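Local coordinates for protein lithostathine-1-alpha (Homo sapiens, PDB 1QDD) that is a secreted C-type lectin-like protein that might inhibit spontaneous calcium carbonate precipitation and may be associated with pancreas and brain regeneration, at residues Phe28-Ala38 with Thr71-His81; Val110-Leu118 with Lys128-Phe136. The protein carries 1 engineered substitution. All coordinates share one frame; numbering follows the deposited sequence.

Contact 1: Phe28-Ala38 with Thr71-His81; sequences FNEDRETWVDA and TDDFNVWIGLH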
loop_
_atom_site.group_PDB
_atom_site.type_symbol
_atom_site.label_atom_id
_atom_site.label_comp_id
_atom_site.label_asym_id
_atom_site.label_seq_id
_atom_site.Cartn_x
_atom_site.Cartn_y
_atom_site.Cartn_z
ATOM N N PHE A 28 0.264 -6.176 -6.586
ATOM C CA PHE A 28 1.011 -6.857 -5.543
ATOM C C PHE A 28 2.331 -7.368 -6.127
ATOM O O PHE A 28 2.331 -8.002 -7.205
ATOM C CB PHE A 28 0.201 -8.026 -4.973
ATOM C CG PHE A 28 0.954 -8.919 -4.020
ATOM C CD1 PHE A 28 1.248 -10.227 -4.385
ATOM C CD2 PHE A 28 1.375 -8.479 -2.780
ATOM C CE1 PHE A 28 1.939 -11.072 -3.532
ATOM C CE2 PHE A 28 2.062 -9.312 -1.928
ATOM C CZ PHE A 28 2.349 -10.612 -2.296
ATOM N N ASN A 29 3.464 -7.061 -5.547
ATOM C CA ASN A 29 4.794 -7.505 -5.968
ATOM C C ASN A 29 5.364 -8.427 -4.891
ATOM O O ASN A 29 5.545 -8.001 -3.741
ATOM C CB ASN A 29 5.691 -6.286 -6.196
ATOM C CG ASN A 29 7.005 -6.555 -6.881
ATOM O OD1 ASN A 29 7.656 -5.674 -7.494
ATOM N ND2 ASN A 29 7.494 -7.771 -6.795
ATOM N N GLU A 30 5.662 -9.683 -5.224
ATOM C CA GLU A 30 6.178 -10.667 -4.275
ATOM C C GLU A 30 7.655 -10.562 -3.984
ATOM O O GLU A 30 8.204 -11.347 -3.170
ATOM C CB GLU A 30 5.758 -12.092 -4.695
ATOM C CG GLU A 30 5.554 -13.034 -3.506
ATOM C CD GLU A 30 4.990 -14.375 -3.924
ATOM O OE1 GLU A 30 5.661 -15.076 -4.707
ATOM O OE2 GLU A 30 3.884 -14.734 -3.474
ATOM N N ASP A 31 8.370 -9.578 -4.474
ATOM C CA ASP A 31 9.759 -9.298 -4.144
ATOM C C ASP A 31 9.895 -8.821 -2.703
ATOM O O ASP A 31 9.135 -7.919 -2.303
ATOM C CB ASP A 31 10.226 -8.176 -5.064
ATOM C CG ASP A 31 11.695 -7.836 -4.941
ATOM O OD1 ASP A 31 12.478 -8.649 -4.421
ATOM O OD2 ASP A 31 12.034 -6.724 -5.399
ATOM N N ARG A 32 10.869 -9.324 -1.970
ATOM C CA ARG A 32 11.094 -8.952 -0.574
ATOM C C ARG A 32 12.127 -7.854 -0.474
ATOM O O ARG A 32 13.297 -8.007 -0.833
ATOM C CB ARG A 32 11.504 -10.197 0.222
ATOM C CG ARG A 32 10.415 -11.258 0.284
ATOM C CD ARG A 32 10.482 -12.237 -0.885
ATOM N NE ARG A 32 9.748 -13.456 -0.570
ATOM C CZ ARG A 32 8.430 -13.603 -0.539
ATOM N NH1 ARG A 32 7.638 -12.588 -0.837
ATOM N NH2 ARG A 32 7.923 -14.787 -0.205
ATOM N N GLU A 33 11.686 -6.655 -0.105
ATOM C CA GLU A 33 12.481 -5.447 -0.033
ATOM C C GLU A 33 12.215 -4.703 1.281
ATOM O O GLU A 33 11.151 -4.904 1.880
ATOM C CB GLU A 33 12.158 -4.509 -1.199
ATOM C CG GLU A 33 12.356 -5.048 -2.598
ATOM C CD GLU A 33 13.786 -5.123 -3.086
ATOM O OE1 GLU A 33 14.725 -4.588 -2.465
ATOM O OE2 GLU A 33 14.007 -5.722 -4.169
ATOM N N THR A 34 13.151 -3.864 1.697
ATOM C CA THR A 34 12.904 -2.986 2.837
ATOM C C THR A 34 11.778 -2.000 2.515
ATOM O O THR A 34 11.466 -1.780 1.340
ATOM C CB THR A 34 14.166 -2.207 3.256
ATOM O OG1 THR A 34 14.490 -1.331 2.173
ATOM C CG2 THR A 34 15.339 -3.113 3.580
ATOM N N TRP A 35 11.202 -1.351 3.528
ATOM C CA TRP A 35 10.108 -0.414 3.282
ATOM C C TRP A 35 10.504 0.704 2.328
ATOM O O TRP A 35 9.788 1.007 1.366
ATOM C CB TRP A 35 9.588 0.138 4.611
ATOM C CG TRP A 35 8.383 1.024 4.500
ATOM C CD1 TRP A 35 7.074 0.670 4.654
ATOM C CD2 TRP A 35 8.364 2.438 4.276
ATOM N NE1 TRP A 35 6.238 1.755 4.511
ATOM C CE2 TRP A 35 7.025 2.856 4.274
ATOM C CE3 TRP A 35 9.369 3.396 4.069
ATOM C CZ2 TRP A 35 6.649 4.178 4.033
ATOM C CZ3 TRP A 35 8.996 4.718 3.840
ATOM C CH2 TRP A 35 7.647 5.080 3.820
ATOM N N VAL A 36 11.683 1.310 2.547
ATOM C CA VAL A 36 12.152 2.391 1.673
ATOM C C VAL A 36 12.368 1.932 0.240
ATOM O O VAL A 36 12.009 2.612 -0.722
ATOM C CB VAL A 36 13.445 3.026 2.227
ATOM C CG1 VAL A 36 14.114 3.968 1.232
ATOM C CG2 VAL A 36 13.155 3.780 3.520
ATOM N N ASP A 37 12.989 0.771 0.056
ATOM C CA ASP A 37 13.267 0.225 -1.267
ATOM C C ASP A 37 11.987 -0.174 -1.998
ATOM O O ASP A 37 11.896 0.002 -3.219
ATOM C CB ASP A 37 14.269 -0.927 -1.198
ATOM C CG ASP A 37 15.680 -0.470 -0.856
ATOM O OD1 ASP A 37 15.961 0.740 -0.908
ATOM O OD2 ASP A 37 16.519 -1.341 -0.531
ATOM N N ALA A 38 10.967 -0.640 -1.281
ATOM C CA ALA A 38 9.660 -0.951 -1.856
ATOM C C ALA A 38 8.991 0.336 -2.337
ATOM O O ALA A 38 8.484 0.374 -3.466
ATOM C CB ALA A 38 8.799 -1.682 -0.847
ATOM N N THR A 71 -0.460 -15.890 -2.809
ATOM C CA THR A 71 0.729 -15.825 -1.976
ATOM C C THR A 71 0.597 -16.585 -0.657
ATOM O O THR A 71 -0.473 -16.607 -0.057
ATOM C CB THR A 71 1.138 -14.352 -1.712
ATOM O OG1 THR A 71 2.444 -14.330 -1.116
ATOM C CG2 THR A 71 0.190 -13.574 -0.817
ATOM N N ASP A 72 1.720 -17.121 -0.185
ATOM C CA ASP A 72 1.860 -17.699 1.138
ATOM C C ASP A 72 2.516 -16.738 2.129
ATOM O O ASP A 72 2.784 -17.102 3.284
ATOM C CB ASP A 72 2.667 -19.010 1.090
ATOM C CG ASP A 72 1.925 -20.117 0.348
ATOM O OD1 ASP A 72 2.512 -20.648 -0.627
ATOM O OD2 ASP A 72 0.755 -20.365 0.708
ATOM N N ASP A 73 2.735 -15.479 1.745
ATOM C CA ASP A 73 3.362 -14.495 2.619
ATOM C C ASP A 73 2.550 -14.144 3.861
ATOM O O ASP A 73 1.328 -14.156 3.830
ATOM C CB ASP A 73 3.668 -13.218 1.820
ATOM C CG ASP A 73 4.831 -13.346 0.871
ATOM O OD1 ASP A 73 5.184 -12.322 0.226
ATOM O OD2 ASP A 73 5.437 -14.427 0.724
ATOM N N PHE A 74 3.248 -13.822 4.946
ATOM C CA PHE A 74 2.612 -13.450 6.204
ATOM C C PHE A 74 2.449 -11.941 6.372
ATOM O O PHE A 74 1.553 -11.542 7.118
ATOM C CB PHE A 74 3.435 -14.006 7.386
ATOM C CG PHE A 74 3.526 -15.512 7.397
ATOM C CD1 PHE A 74 4.695 -16.153 7.044
ATOM C CD2 PHE A 74 2.437 -16.257 7.809
ATOM C CE1 PHE A 74 4.772 -17.541 7.065
ATOM C CE2 PHE A 74 2.501 -17.646 7.818
ATOM C CZ PHE A 74 3.669 -18.266 7.440
ATOM N N ASN A 75 3.349 -11.151 5.820
ATOM C CA ASN A 75 3.380 -9.699 5.992
ATOM C C ASN A 75 3.574 -8.993 4.661
ATOM O O ASN A 75 4.385 -9.426 3.845
ATOM C CB ASN A 75 4.540 -9.249 6.890
ATOM C CG ASN A 75 4.321 -9.584 8.345
ATOM O OD1 ASN A 75 3.576 -8.918 9.047
ATOM N ND2 ASN A 75 4.919 -10.698 8.759
ATOM N N VAL A 76 2.787 -7.952 4.393
ATOM C CA VAL A 76 2.846 -7.192 3.146
ATOM C C VAL A 76 2.944 -5.698 3.461
ATOM O O VAL A 76 2.085 -5.183 4.197
ATOM C CB VAL A 76 1.629 -7.463 2.240
ATOM C CG1 VAL A 76 1.690 -6.660 0.947
ATOM C CG2 VAL A 76 1.507 -8.954 1.914
ATOM N N TRP A 77 3.903 -4.979 2.917
ATOM C CA TRP A 77 4.022 -3.543 3.209
ATOM C C TRP A 77 2.918 -2.668 2.606
ATOM O O TRP A 77 2.464 -2.867 1.477
ATOM C CB TRP A 77 5.333 -3.006 2.623
ATOM C CG TRP A 77 6.665 -3.332 3.199
ATOM C CD1 TRP A 77 7.751 -3.802 2.513
ATOM C CD2 TRP A 77 7.092 -3.182 4.558
ATOM N NE1 TRP A 77 8.818 -3.953 3.362
ATOM C CE2 TRP A 77 8.442 -3.585 4.627
ATOM C CE3 TRP A 77 6.453 -2.758 5.730
ATOM C CZ2 TRP A 77 9.165 -3.560 5.821
ATOM C CZ3 TRP A 77 7.185 -2.721 6.906
ATOM C CH2 TRP A 77 8.524 -3.134 6.943
ATOM N N ILE A 78 2.537 -1.661 3.396
ATOM C CA ILE A 78 1.687 -0.548 2.972
ATOM C C ILE A 78 2.481 0.736 3.257
ATOM O O ILE A 78 3.517 0.709 3.914
ATOM C CB ILE A 78 0.278 -0.536 3.539
ATOM C CG1 ILE A 78 0.270 -0.380 5.064
ATOM C CG2 ILE A 78 -0.474 -1.801 3.123
ATOM C CD1 ILE A 78 -1.115 -0.197 5.665
ATOM N N GLY A 79 2.000 1.882 2.758
ATOM C CA GLY A 79 2.735 3.129 2.848
ATOM C C GLY A 79 2.768 3.933 4.123
ATOM O O GLY A 79 3.155 5.122 4.048
ATOM N N LEU A 80 2.358 3.407 5.252
ATOM C CA LEU A 80 2.279 4.155 6.505
ATOM C C LEU A 80 3.554 4.010 7.309
ATOM O O LEU A 80 4.092 2.894 7.433
ATOM C CB LEU A 80 1.053 3.727 7.313
ATOM C CG LEU A 80 0.546 4.708 8.380
ATOM C CD1 LEU A 80 -0.157 5.907 7.770
ATOM C CD2 LEU A 80 -0.419 4.020 9.345
ATOM N N HIS A 81 4.080 5.110 7.846
ATOM C CA HIS A 81 5.309 5.079 8.640
ATOM C C HIS A 81 5.317 6.222 9.642
ATOM O O HIS A 81 4.504 7.154 9.550
ATOM C CB HIS A 81 6.555 5.064 7.760
ATOM C CG HIS A 81 6.847 6.328 7.017
ATOM N ND1 HIS A 81 8.120 6.869 6.974
ATOM C CD2 HIS A 81 6.074 7.138 6.261
ATOM C CE1 HIS A 81 8.096 7.966 6.242
ATOM N NE2 HIS A 81 6.874 8.176 5.804
HETATM O O HOH W 1 4.405 -17.025 -1.339
#
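Asp73 OD1 is gripped twice: NH1 of Arg32 donates to it at 2.7 Å on its syn side, and OG of Ser137 in strand 136-143 is a second hydrogen-bond partner. The other oxygen, OD2 of Asp73, takes NH2 of Arg32 at 2.7 Å, so the salt bridge is end-on and bidentate, one nitrogen to each oxygen. This pair ties strand 24-33 to the loop before strand 75-78; the chain then runs through Trp77-Ile78-Gly79-Leu80, the WIGL motif of the C-type lectin fold, and turns its corner at Gly79. Beside the salt bridge, OG1 of Thr71 donates to OE2 of Glu30 at 2.8 Å and accepts from the backbone N of Asp73, closing an ST turn. The Glu30 and Asp73 carboxylates lie near each other, and Arg32 probably offsets some of their repulsion.

At the helix start the chemistry turns aromatic. NE1 of Trp77 reaches O of Glu33 at 2.9 Å, with the acceptor in the indole plane. Trp35 has CG anti to its backbone N (chi1 -175°), which carries the indole across the WIGL corner, where NE1 donates to O of Ile78 at 3.0 Å. Its five-membered ring presents an edge to the Trp77 six-membered ring in a T-shaped pair, planes at 89°. The His81 ring forms an offset stack with the Trp35 six-membered ring, planes at 27°, and Trp35 CH2 sits 3.4 Å above the centre of the imidazole.

Contact 2: Val110-Leu118 with Lys128-Phe136; sequences VNPGYCVSL and KDVPCEDKF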
loop_
_atom_site.group_PDB
_atom_site.type_symbol
_atom_site.label_atom_id
_atom_site.label_comp_id
_atom_site.label_asym_id
_atom_site.label_seq_id
_atom_site.Cartn_x
_atom_site.Cartn_y
_atom_site.Cartn_z
ATOM N N VAL A 110 6.004 -0.707 23.730
ATOM C CA VAL A 110 7.030 -1.464 24.429
ATOM C C VAL A 110 8.160 -1.999 23.578
ATOM O O VAL A 110 9.258 -2.347 24.038
ATOM C CB VAL A 110 6.356 -2.575 25.251
ATOM C CG1 VAL A 110 7.156 -3.818 25.518
ATOM C CG2 VAL A 110 5.751 -2.004 26.516
ATOM N N ASN A 111 7.936 -2.098 22.280
ATOM C CA ASN A 111 8.907 -2.554 21.290
ATOM C C ASN A 111 8.368 -1.982 19.983
ATOM O O ASN A 111 7.818 -2.707 19.157
ATOM C CB ASN A 111 8.941 -4.082 21.237
ATOM C CG ASN A 111 10.377 -4.498 20.963
ATOM O OD1 ASN A 111 10.884 -4.224 19.875
ATOM N ND2 ASN A 111 11.016 -5.099 21.952
ATOM N N PRO A 112 8.478 -0.667 19.855
ATOM C CA PRO A 112 7.925 0.010 18.702
ATOM C C PRO A 112 8.542 -0.211 17.342
ATOM O O PRO A 112 9.739 -0.130 17.123
ATOM C CB PRO A 112 8.031 1.500 19.060
ATOM C CG PRO A 112 9.193 1.556 19.996
ATOM C CD PRO A 112 9.087 0.291 20.805
ATOM N N GLY A 113 7.642 -0.452 16.380
ATOM C CA GLY A 113 8.010 -0.531 14.965
ATOM C C GLY A 113 7.646 0.818 14.326
ATOM O O GLY A 113 6.721 1.473 14.806
ATOM N N TYR A 114 8.348 1.201 13.275
ATOM C CA TYR A 114 8.150 2.504 12.636
ATOM C C TYR A 114 7.589 2.427 11.227
ATOM O O TYR A 114 7.382 3.473 10.579
ATOM C CB TYR A 114 9.440 3.351 12.731
ATOM C CG TYR A 114 9.894 3.543 14.174
ATOM C CD1 TYR A 114 11.054 2.936 14.646
ATOM C CD2 TYR A 114 9.142 4.288 15.069
ATOM C CE1 TYR A 114 11.460 3.095 15.959
ATOM C CE2 TYR A 114 9.537 4.444 16.392
ATOM C CZ TYR A 114 10.694 3.840 16.825
ATOM O OH TYR A 114 11.078 4.003 18.142
ATOM N N CYS A 115 7.323 1.251 10.677
ATOM C CA CYS A 115 6.747 1.019 9.358
ATOM C C CYS A 115 5.601 0.036 9.538
ATOM O O CYS A 115 5.547 -0.668 10.565
ATOM C CB CYS A 115 7.772 0.500 8.357
ATOM S SG CYS A 115 8.946 1.770 7.798
ATOM N N VAL A 116 4.621 -0.010 8.642
ATOM C CA VAL A 116 3.416 -0.805 8.806
ATOM C C VAL A 116 3.179 -1.858 7.730
ATOM O O VAL A 116 3.335 -1.606 6.526
ATOM C CB VAL A 116 2.196 0.149 8.870
ATOM C CG1 VAL A 116 0.891 -0.615 9.085
ATOM C CG2 VAL A 116 2.379 1.169 9.987
ATOM N N SER A 117 2.798 -3.059 8.195
ATOM C CA SER A 117 2.437 -4.151 7.293
ATOM C C SER A 117 1.021 -4.649 7.544
ATOM O O SER A 117 0.475 -4.554 8.657
ATOM C CB SER A 117 3.416 -5.312 7.468
ATOM O OG SER A 117 3.345 -5.876 8.759
ATOM N N LEU A 118 0.431 -5.277 6.530
ATOM C CA LEU A 118 -0.805 -6.046 6.614
ATOM C C LEU A 118 -0.491 -7.500 7.009
ATOM O O LEU A 118 0.502 -8.054 6.516
ATOM C CB LEU A 118 -1.518 -6.084 5.270
ATOM C CG LEU A 118 -1.918 -4.741 4.655
ATOM C CD1 LEU A 118 -2.365 -4.919 3.206
ATOM C CD2 LEU A 118 -2.998 -4.056 5.470
ATOM N N LYS A 128 0.007 -3.978 11.504
ATOM C CA LYS A 128 0.985 -4.152 12.578
ATOM C C LYS A 128 2.191 -3.266 12.310
ATOM O O LYS A 128 2.652 -3.165 11.182
ATOM C CB LYS A 128 1.410 -5.618 12.614
ATOM C CG LYS A 128 2.487 -6.066 13.572
ATOM C CD LYS A 128 2.504 -7.585 13.575
ATOM C CE LYS A 128 3.411 -8.206 12.534
ATOM N NZ LYS A 128 3.656 -9.635 12.926
ATOM N N ASP A 129 2.729 -2.642 13.358
ATOM C CA ASP A 129 3.971 -1.885 13.301
ATOM C C ASP A 129 5.178 -2.808 13.423
ATOM O O ASP A 129 5.194 -3.637 14.345
ATOM C CB ASP A 129 4.039 -0.805 14.390
ATOM C CG ASP A 129 3.866 -1.283 15.814
ATOM O OD1 ASP A 129 2.887 -2.001 16.073
ATOM O OD2 ASP A 129 4.701 -0.938 16.688
ATOM N N VAL A 130 6.151 -2.705 12.558
ATOM C CA VAL A 130 7.332 -3.568 12.500
ATOM C C VAL A 130 8.563 -2.755 12.133
ATOM O O VAL A 130 8.440 -1.616 11.661
ATOM C CB VAL A 130 7.143 -4.672 11.431
ATOM C CG1 VAL A 130 6.132 -5.738 11.809
ATOM C CG2 VAL A 130 6.741 -4.052 10.095
ATOM N N PRO A 131 9.770 -3.291 12.289
ATOM C CA PRO A 131 10.982 -2.590 11.909
ATOM C C PRO A 131 11.001 -2.320 10.414
ATOM O O PRO A 131 10.736 -3.199 9.575
ATOM C CB PRO A 131 12.099 -3.557 12.305
ATOM C CG PRO A 131 11.503 -4.409 13.372
ATOM C CD PRO A 131 10.053 -4.587 12.969
ATOM N N CYS A 132 11.400 -1.126 10.000
ATOM C CA CYS A 132 11.450 -0.717 8.605
ATOM C C CYS A 132 12.481 -1.467 7.776
ATOM O O CYS A 132 12.399 -1.479 6.538
ATOM C CB CYS A 132 11.719 0.793 8.509
ATOM S SG CYS A 132 10.411 1.837 9.199
ATOM N N GLU A 133 13.462 -2.094 8.412
ATOM C CA GLU A 133 14.510 -2.855 7.767
ATOM C C GLU A 133 14.115 -4.292 7.457
ATOM O O GLU A 133 14.892 -5.005 6.806
ATOM C CB GLU A 133 15.790 -2.827 8.620
ATOM C CG GLU A 133 16.315 -1.432 8.897
ATOM C CD GLU A 133 15.744 -0.793 10.145
ATOM O OE1 GLU A 133 14.874 -1.342 10.854
ATOM O OE2 GLU A 133 16.168 0.354 10.426
ATOM N N ASP A 134 12.936 -4.739 7.884
ATOM C CA ASP A 134 12.438 -6.052 7.483
ATOM C C ASP A 134 12.240 -6.101 5.968
ATOM O O ASP A 134 12.057 -5.056 5.327
ATOM C CB ASP A 134 11.124 -6.398 8.175
ATOM C CG ASP A 134 11.245 -6.822 9.624
ATOM O OD1 ASP A 134 12.370 -6.917 10.145
ATOM O OD2 ASP A 134 10.162 -7.061 10.206
ATOM N N LYS A 135 12.322 -7.283 5.374
ATOM C CA LYS A 135 12.187 -7.469 3.929
ATOM C C LYS A 135 10.924 -8.233 3.589
ATOM O O LYS A 135 10.796 -9.442 3.854
ATOM C CB LYS A 135 13.447 -8.147 3.353
ATOM C CG LYS A 135 14.685 -7.272 3.507
ATOM C CD LYS A 135 15.998 -7.991 3.272
ATOM C CE LYS A 135 17.164 -7.118 3.726
ATOM N NZ LYS A 135 18.478 -7.708 3.369
ATOM N N PHE A 136 9.914 -7.520 3.091
ATOM C CA PHE A 136 8.598 -8.041 2.782
ATOM C C PHE A 136 8.155 -7.698 1.358
ATOM O O PHE A 136 8.677 -6.795 0.697
ATOM C CB PHE A 136 7.554 -7.421 3.743
ATOM C CG PHE A 136 7.679 -7.724 5.205
ATOM C CD1 PHE A 136 8.142 -8.941 5.684
ATOM C CD2 PHE A 136 7.279 -6.781 6.146
ATOM C CE1 PHE A 136 8.244 -9.198 7.035
ATOM C CE2 PHE A 136 7.362 -7.049 7.502
ATOM C CZ PHE A 136 7.843 -8.258 7.954
#
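Cys115 and Cys132 are joined by a disulfide, SG to SG 2.0 Å, with a chi3 of 97° that is close to the relaxed right angle. It crosslinks strand 115-118 to the turn that follows strand 128-130. Next to it, N of Val130 donates to O of Cys115 at 2.9 Å, and the return bond runs from N of Cys115 to O of Val130 at 3.2 Å. N of Tyr114 makes a weak hydrogen bond to the same oxygen; with two residues facing Val130, the pairing contains a classic beta bulge. Further along, Ser117 and Lys128 form the second hydrogen-bonded antiparallel pair, N of Ser117 to O of Lys128 being 3.0 Å.

Asp129, paired with Val116 in the non-hydrogen-bonded position, turns CG between its backbone N and carbonyl carbon (chi1 56°). OD2 thereby meets N of Gly113 at 3.0 Å, on the anti side and 25° out of the carboxylate plane.

In the second shell, Arg87 makes a salt bridge with this OD2 and also bonds O of Gly113, while N of Ser108 binds OD1, so both carboxylate oxygens are held by protein groups. On the opposite sheet face, OG of Ser117 is taken up by OD1 of Asn75. The whole is a disulfide-linked, bulged beta hairpin of the C-type lectin domain, in which Trp127-Lys128-Asp129 probably occupies the place of the Trp-Asn-Asp motif of calcium-binding relatives.

Both contacts reach one mixed sheet, in which strands 75-78 and 115-119 are neighbours; their centres lie about 11 Å apart. Contact 1 is the more central, its centre about 8 Å from the centre of the chain, against about 14 Å for contact 2, yet each is only partly buried. Contact 1 relies on side chains, with charged groups at one end and indoles at the other. Contact 2 rests mainly on backbone pairing and a covalent crosslink. They meet directly: N of Leu118 probably bonds O of Val76 at 2.9 Å, and Trp77 packs on Cys115 and Val130. The aromatic cluster of residues 28-38 and 71-81 thus also borders the hairpin.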